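Protein ElaA (Escherichia coli, PDB 5Z6N) probably acts as an N-acetyltransferase of the GNAT superfamily, whose members transfer the acetyl group of acetyl coenzyme A to an amine. Local coordinates at residues 5-9 with 10-14. Sequence-based numbering, arbitrary orientation.
Sequences QDLHH and SELSV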
# COMPACT_ATOMS: atom_id res chain seq x y z
N GLN B 5 -15.83 -11.56 -3.99
CA GLN B 5 -16.55 -10.33 -3.69
C GLN B 5 -16.29 -9.33 -4.80
O GLN B 5 -15.14 -9.09 -5.17
CB GLN B 5 -16.12 -9.76 -2.33
CG GLN B 5 -16.15 -10.76 -1.19
CD GLN B 5 -15.93 -10.10 0.16
OE1 GLN B 5 -15.00 -9.32 0.33
NE2 GLN B 5 -16.79 -10.40 1.12
N ASP B 6 -17.37 -8.77 -5.35
CA ASP B 6 -17.32 -7.79 -6.42
C ASP B 6 -17.69 -6.45 -5.78
O ASP B 6 -18.86 -6.06 -5.73
CB ASP B 6 -18.27 -8.19 -7.59
CG ASP B 6 -18.46 -7.08 -8.61
OD1 ASP B 6 -17.64 -6.14 -8.65
OD2 ASP B 6 -19.41 -7.18 -9.41
N LEU B 7 -16.68 -5.75 -5.30
CA LEU B 7 -16.88 -4.58 -4.45
C LEU B 7 -16.70 -3.30 -5.27
O LEU B 7 -15.64 -3.08 -5.85
CB LEU B 7 -15.90 -4.59 -3.29
CG LEU B 7 -15.92 -5.80 -2.35
CD1 LEU B 7 -15.30 -5.45 -1.03
CD2 LEU B 7 -17.33 -6.33 -2.13
N HIS B 8 -17.75 -2.48 -5.31
CA HIS B 8 -17.52 -1.07 -5.61
C HIS B 8 -16.65 -0.49 -4.51
O HIS B 8 -16.69 -0.93 -3.36
CB HIS B 8 -18.85 -0.31 -5.72
CG HIS B 8 -18.69 1.12 -6.14
ND1 HIS B 8 -18.82 1.52 -7.45
CD2 HIS B 8 -18.39 2.23 -5.43
CE1 HIS B 8 -18.62 2.82 -7.53
NE2 HIS B 8 -18.35 3.28 -6.32
N HIS B 9 -15.84 0.50 -4.86
CA HIS B 9 -14.85 1.00 -3.91
C HIS B 9 -15.49 1.58 -2.66
O HIS B 9 -14.83 1.64 -1.61
CB HIS B 9 -13.95 2.04 -4.58
CG HIS B 9 -14.64 3.34 -4.87
ND1 HIS B 9 -14.66 4.38 -3.97
CD2 HIS B 9 -15.33 3.76 -5.95
CE1 HIS B 9 -15.33 5.39 -4.49
NE2 HIS B 9 -15.75 5.04 -5.69
N SER B 10 -16.76 2.00 -2.73
CA SER B 10 -17.43 2.55 -1.56
C SER B 10 -17.77 1.48 -0.53
O SER B 10 -17.92 1.81 0.65
CB SER B 10 -18.71 3.28 -1.99
OG SER B 10 -19.70 2.37 -2.44
N GLU B 11 -17.87 0.22 -0.95
CA GLU B 11 -18.20 -0.87 -0.04
C GLU B 11 -16.98 -1.41 0.70
O GLU B 11 -17.15 -2.19 1.65
CB GLU B 11 -18.86 -2.01 -0.82
CG GLU B 11 -20.10 -1.61 -1.61
CD GLU B 11 -20.45 -2.63 -2.67
OE1 GLU B 11 -20.35 -3.84 -2.39
OE2 GLU B 11 -20.84 -2.22 -3.78
N LEU B 12 -15.77 -1.04 0.27
CA LEU B 12 -14.55 -1.53 0.90
C LEU B 12 -14.50 -1.08 2.35
O LEU B 12 -14.58 0.12 2.64
CB LEU B 12 -13.33 -1.00 0.15
CG LEU B 12 -12.97 -1.51 -1.24
CD1 LEU B 12 -11.83 -0.66 -1.78
CD2 LEU B 12 -12.57 -2.98 -1.22
N SER B 13 -14.36 -2.04 3.27
CA SER B 13 -14.06 -1.68 4.65
C SER B 13 -12.57 -1.42 4.79
O SER B 13 -11.78 -1.58 3.85
CB SER B 13 -14.52 -2.78 5.60
OG SER B 13 -13.43 -3.55 6.06
N VAL B 14 -12.16 -1.02 6.00
CA VAL B 14 -10.75 -0.72 6.24
C VAL B 14 -9.89 -1.97 6.09
O VAL B 14 -8.80 -1.92 5.50
CB VAL B 14 -10.59 -0.06 7.62
CG1 VAL B 14 -9.23 -0.32 8.19
CG2 VAL B 14 -10.80 1.43 7.50
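The imidazole of His8 meets Ser10 at its edge: Ser10 N lies near the ring plane, and Ser10 OG is 3.3 Å from His8 CD2. With His8 CG anti to the backbone N (chi1 -175°), the CD2 edge comes beside Ser10. The ring of His9 has Ser10 N over one face, 3.4 Å from His9 ND1 but poorly angled for a hydrogen bond; His9 NE2 donates a hydrogen bond to Gly46 O. His8 CB lies 3.4 Å from Glu11 OE2. Glu11 OE2 also accepts a weak hydrogen bond from His8 N at 3.5 Å. Glu11 N closes a turn onto His8 O at 2.9 Å, arriving 47° out of the carbonyl plane, and Leu12 N follows with a weak hydrogen bond to His9 O at 3.4 Å. Backbone angles at 9-11 fit two overlapping type I turns, 8-11 and 9-12, between strand 3-8, at one edge of the GNAT sheet, and helix 14-31. On the buried side, Leu7 CD1 packs on Leu12 CD2 at 3.7 Å, and Leu12 also touches Leu20 of that helix. One good and one weak main-chain hydrogen bond and a leucine contact thus hold this connection, with His9 tied to Gly46; Glu11 OE2, 5.6 Å from His8 ND1, could at most mildly favour a protonated His8.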